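Local coordinates for aspartate--tRNA(Asp/Asn) ligase (Thermus thermophilus, PDB 1N9W), which attaches L-aspartate, first activated with ATP as Asp-AMP, to both tRNA(Asp) and tRNA(Asn), acting as a non-discriminating class II synthetase, at residues R2-D7 against D38-V43; E17-L22 against A58-G63. All coordinates share one frame; numbering follows the deposited sequence.

Interaction 1: residues R2-D7 against D38-V43; sequences RVLVRD and DRSGVV
L4 packs against two guanidinium groups at once: its CD2 sits 3.9 Å above the plane of R39, over the centre, and its CD1 lies over a face of the same group, while CD2 also rests on a face of R2, toward the rim. R39 belongs to the type I turn, D38 to G41, that joins strands 31-38 and 41-47 of the OB-fold. At the edge of R2, near its plane, comes NH1 of R39, only 3.0 Å from R2 NH1; both are donors, and water 2 accepts from R39 NH2 and, weakly, from R2 NH1. Carboxylates of the second subunit probably offset this concentration of charge: E191 of that subunit forms a salt bridge with R39, and D143 of the same subunit pairs with both R39 and R6. R2 NH2 has its own acceptor in the carbonyl of L19.

D38 opens the turn, and its carboxylate forms an Asx turn. D38 OD1 accepts from S40 N at 2.8 Å on the anti side and from S40 OG on the syn side, both from the same face of the carboxylate plane. D38 OD2 turns its syn lone pair to V5 N, 2.9 Å away. Shortened to alanine, D38 would probably leave V5 N without its acceptor, undo the Asx turn and set S40 OG freer to turn. V5 CG2, anti to the carbonyl carbon (CG1 takes the place anti to N, chi1 171°), touches both carboxylate oxygens of D38, OD2 at 3.3 Å, and V43 CG1. One residue on, R6 N donates to S40 OG over 3.1 Å, with an N-H...O angle of 152°.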
# COMPACT_ATOMS: atom_id res chain seq x y z
N ARG B 2 -16.77 5.54 23.93
CA ARG B 2 -16.70 6.51 22.84
C ARG B 2 -17.53 6.01 21.67
O ARG B 2 -17.38 4.87 21.23
CB ARG B 2 -15.24 6.73 22.40
CG ARG B 2 -15.02 8.02 21.60
CD ARG B 2 -15.01 7.81 20.07
NE ARG B 2 -14.86 9.07 19.34
CZ ARG B 2 -14.14 9.22 18.23
NH1 ARG B 2 -13.48 8.19 17.71
NH2 ARG B 2 -14.07 10.40 17.63
N VAL B 3 -18.42 6.86 21.18
CA VAL B 3 -19.29 6.53 20.06
C VAL B 3 -19.06 7.51 18.90
O VAL B 3 -18.96 8.72 19.11
CB VAL B 3 -20.80 6.60 20.46
CG1 VAL B 3 -21.67 6.18 19.29
CG2 VAL B 3 -21.06 5.72 21.68
N LEU B 4 -18.98 6.98 17.69
CA LEU B 4 -18.80 7.79 16.49
C LEU B 4 -20.15 8.35 16.07
O LEU B 4 -21.20 7.77 16.36
CB LEU B 4 -18.23 6.94 15.37
CG LEU B 4 -16.73 6.65 15.40
CD1 LEU B 4 -16.37 5.49 14.46
CD2 LEU B 4 -16.00 7.92 14.98
N VAL B 5 -20.13 9.48 15.37
CA VAL B 5 -21.35 10.11 14.90
C VAL B 5 -22.22 9.15 14.07
O VAL B 5 -23.45 9.15 14.18
CB VAL B 5 -21.02 11.36 14.05
CG1 VAL B 5 -22.29 11.90 13.37
CG2 VAL B 5 -20.41 12.44 14.95
N ARG B 6 -21.60 8.31 13.25
CA ARG B 6 -22.39 7.40 12.43
C ARG B 6 -23.14 6.32 13.22
O ARG B 6 -24.15 5.82 12.75
CB ARG B 6 -21.53 6.75 11.35
CG ARG B 6 -20.38 5.88 11.85
CD ARG B 6 -19.83 5.04 10.71
NE ARG B 6 -18.55 4.44 11.09
CZ ARG B 6 -17.38 4.83 10.61
NH1 ARG B 6 -17.31 5.82 9.71
NH2 ARG B 6 -16.27 4.26 11.05
N ASP B 7 -22.66 5.98 14.41
CA ASP B 7 -23.32 4.94 15.19
C ASP B 7 -24.27 5.49 16.25
O ASP B 7 -24.88 4.72 17.00
CB ASP B 7 -22.27 4.05 15.84
CG ASP B 7 -21.30 3.47 14.83
OD1 ASP B 7 -21.76 2.91 13.82
OD2 ASP B 7 -20.06 3.58 15.05
N ASP B 38 -16.62 14.25 13.69
CA ASP B 38 -15.54 13.32 13.85
C ASP B 38 -15.27 12.72 12.47
O ASP B 38 -15.80 13.23 11.47
CB ASP B 38 -15.82 12.27 14.97
CG ASP B 38 -17.07 11.44 14.74
OD1 ASP B 38 -17.45 11.26 13.57
OD2 ASP B 38 -17.64 10.92 15.74
N ARG B 39 -14.42 11.70 12.39
CA ARG B 39 -14.09 11.12 11.10
C ARG B 39 -15.28 10.52 10.38
O ARG B 39 -15.21 10.23 9.19
CB ARG B 39 -12.97 10.07 11.26
CG ARG B 39 -13.28 8.91 12.21
CD ARG B 39 -12.07 7.97 12.33
NE ARG B 39 -12.38 6.72 13.00
CZ ARG B 39 -12.34 6.54 14.32
NH1 ARG B 39 -12.01 7.54 15.12
NH2 ARG B 39 -12.65 5.36 14.83
N SER B 40 -16.39 10.35 11.09
CA SER B 40 -17.59 9.74 10.49
C SER B 40 -18.73 10.71 10.21
O SER B 40 -19.75 10.31 9.64
CB SER B 40 -18.11 8.61 11.37
OG SER B 40 -18.73 9.12 12.53
N GLY B 41 -18.59 11.98 10.59
CA GLY B 41 -19.67 12.92 10.31
C GLY B 41 -19.82 14.06 11.31
O GLY B 41 -18.91 14.34 12.10
N VAL B 42 -20.97 14.73 11.26
CA VAL B 42 -21.23 15.84 12.18
C VAL B 42 -22.49 15.62 13.00
O VAL B 42 -23.46 15.03 12.54
CB VAL B 42 -21.37 17.21 11.43
CG1 VAL B 42 -20.12 17.51 10.61
CG2 VAL B 42 -22.61 17.20 10.53
N VAL B 43 -22.45 16.10 14.23
CA VAL B 43 -23.59 15.98 15.12
C VAL B 43 -23.79 17.28 15.91
O VAL B 43 -22.82 17.94 16.31
CB VAL B 43 -23.43 14.79 16.11
CG1 VAL B 43 -22.26 15.04 17.07
CG2 VAL B 43 -24.72 14.59 16.87
O HOH W 1 -17.19 10.62 18.57
O HOH W 2 -12.24 5.41 17.90
O HOH W 3 -13.94 5.91 10.48

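Interaction 2: residues E17-L22 against A58-G63; sequences ELLGFL and ALRVRG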
# COMPACT_ATOMS: atom_id res chain seq x y z
N GLU B 17 -20.15 9.23 24.70
CA GLU B 17 -18.99 10.12 24.74
C GLU B 17 -18.55 10.36 23.31
O GLU B 17 -18.42 9.42 22.53
CB GLU B 17 -17.85 9.47 25.53
CG GLU B 17 -16.72 10.45 25.82
CD GLU B 17 -15.65 9.87 26.72
OE1 GLU B 17 -14.73 9.19 26.20
OE2 GLU B 17 -15.73 10.10 27.96
N LEU B 18 -18.35 11.62 22.95
CA LEU B 18 -17.93 11.96 21.58
C LEU B 18 -16.54 12.60 21.62
O LEU B 18 -16.16 13.21 22.62
CB LEU B 18 -18.92 12.95 20.96
CG LEU B 18 -20.42 12.57 20.89
CD1 LEU B 18 -21.26 13.81 20.71
CD2 LEU B 18 -20.64 11.59 19.75
N LEU B 19 -15.78 12.41 20.54
CA LEU B 19 -14.46 13.02 20.40
C LEU B 19 -14.47 13.59 18.99
O LEU B 19 -14.91 12.91 18.06
CB LEU B 19 -13.33 11.98 20.53
CG LEU B 19 -13.21 11.29 21.90
CD1 LEU B 19 -12.12 10.21 21.85
CD2 LEU B 19 -12.90 12.33 22.97
N GLY B 20 -14.05 14.84 18.84
CA GLY B 20 -14.04 15.45 17.51
C GLY B 20 -13.60 16.90 17.54
O GLY B 20 -12.93 17.32 18.47
N PHE B 21 -13.97 17.65 16.50
CA PHE B 21 -13.60 19.06 16.41
C PHE B 21 -14.83 19.94 16.28
O PHE B 21 -15.80 19.56 15.63
CB PHE B 21 -12.71 19.33 15.20
CG PHE B 21 -11.45 18.53 15.19
CD1 PHE B 21 -11.44 17.22 14.70
CD2 PHE B 21 -10.27 19.07 15.69
CE1 PHE B 21 -10.27 16.48 14.71
CE2 PHE B 21 -9.09 18.33 15.69
CZ PHE B 21 -9.09 17.03 15.21
N LEU B 22 -14.78 21.12 16.88
CA LEU B 22 -15.90 22.05 16.80
C LEU B 22 -16.06 22.60 15.37
O LEU B 22 -15.32 23.50 14.96
CB LEU B 22 -15.68 23.19 17.80
CG LEU B 22 -16.76 24.26 17.97
CD1 LEU B 22 -18.10 23.64 18.36
CD2 LEU B 22 -16.29 25.24 19.04
N ALA B 58 -10.32 20.95 19.42
CA ALA B 58 -10.56 19.52 19.61
C ALA B 58 -11.35 19.39 20.91
O ALA B 58 -10.98 19.98 21.92
CB ALA B 58 -9.24 18.77 19.71
N LEU B 59 -12.43 18.62 20.87
CA LEU B 59 -13.28 18.46 22.04
C LEU B 59 -13.67 17.04 22.41
O LEU B 59 -13.58 16.10 21.61
CB LEU B 59 -14.60 19.20 21.81
CG LEU B 59 -14.68 20.63 21.32
CD1 LEU B 59 -16.15 20.95 21.11
CD2 LEU B 59 -14.05 21.59 22.30
N ARG B 60 -14.13 16.91 23.64
CA ARG B 60 -14.64 15.66 24.14
C ARG B 60 -16.01 16.08 24.68
O ARG B 60 -16.11 17.09 25.38
CB ARG B 60 -13.77 15.12 25.27
CG ARG B 60 -14.39 13.96 26.00
CD ARG B 60 -13.40 13.29 26.93
NE ARG B 60 -14.10 12.58 27.98
CZ ARG B 60 -14.69 13.17 29.02
NH1 ARG B 60 -14.64 14.49 29.16
NH2 ARG B 60 -15.36 12.44 29.90
N VAL B 61 -17.05 15.34 24.31
CA VAL B 61 -18.40 15.64 24.77
C VAL B 61 -19.09 14.41 25.36
O VAL B 61 -19.11 13.34 24.76
CB VAL B 61 -19.32 16.18 23.64
CG1 VAL B 61 -20.76 16.29 24.17
CG2 VAL B 61 -18.83 17.54 23.14
N ARG B 62 -19.66 14.60 26.54
CA ARG B 62 -20.40 13.53 27.22
C ARG B 62 -21.85 14.00 27.31
O ARG B 62 -22.12 15.09 27.80
CB ARG B 62 -19.83 13.29 28.62
CG ARG B 62 -20.66 12.34 29.48
CD ARG B 62 -19.96 12.01 30.79
NE ARG B 62 -19.80 13.18 31.68
CZ ARG B 62 -20.71 13.59 32.56
NH1 ARG B 62 -21.87 12.95 32.68
NH2 ARG B 62 -20.46 14.65 33.31
N GLY B 63 -22.78 13.18 26.82
CA GLY B 63 -24.17 13.58 26.86
C GLY B 63 -25.20 12.58 26.40
O GLY B 63 -24.87 11.47 25.98
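E17-L22 and A58-G63 run antiparallel as neighbouring strands, their axes 4.5 Å apart at closest and at 162° to each other, with L18-V61 and G20-L59 as the hydrogen-bonded pairs. L18 N meets V61 O at 2.6 Å, in the carbonyl plane, and V61 N returns the bond to L18 O from a tilted position. G20 and L59 exchange a second pair of bonds, the one from L59 N to G20 O being nearly straight. CA-H...O contacts such as E17 CA to V61 O, 3.2 Å, fill in between them.

On the face carrying E17, L19, F21, A58, R60 and R62, a salt bridge joins the two strands. E17 OE2 lies at the edge of the R60 guanidinium, near its plane, and takes weak bonds from R60 NE (3.0 Å) and NH2 (3.1 Å), so one oxygen engages two donors while the carboxylate plane stands 72° from the guanidinium. R60 reaches it because CG is anti to the backbone N (chi1 169°) and the chain stays extended as far as NE; NH1 is left to pair with E83. L19 CD2 lies against CB and CG of R60, 3.7 Å from each, covering the start of that chain. Farther along, the F21 ring touches A58 through CE2, and F223 of the second subunit meets that ring edge-to-face.

The face of L18, L59 and V61 is apolar. L18 CB approaches V61 CB, and beyond these strands both side chains pack on L36, L18 also on V43 and V61 on V45. L59 CD1 reaches L22 CB at 4.0 Å. Such an interior, enclosed by the curled, mostly antiparallel strands, is typical of the OB-fold barrel of the anticodon-binding domain in this synthetase family.

Overall arrangement
The two interactions lie 10 Å apart, centre to centre, in the N-terminal OB-fold domain, and their segments alternate along the chain: 2-7, 17-22, 38-43, 58-63. Interaction 2 pairs strands 15-28 and 58-67 of the barrel sheet, whereas interaction 1 sets the N-terminal loop against the turn leading into strand 41-47 of that sheet. They touch directly: V3 N probably bonds to E17 O, and D38 CB packs on L19 O. Both also reach the second subunit, placing this side of the domain at the dimer interface. Residues that interact with tRNA are nearby, Q44 beside V43 and R26 farther along the strand holding L22.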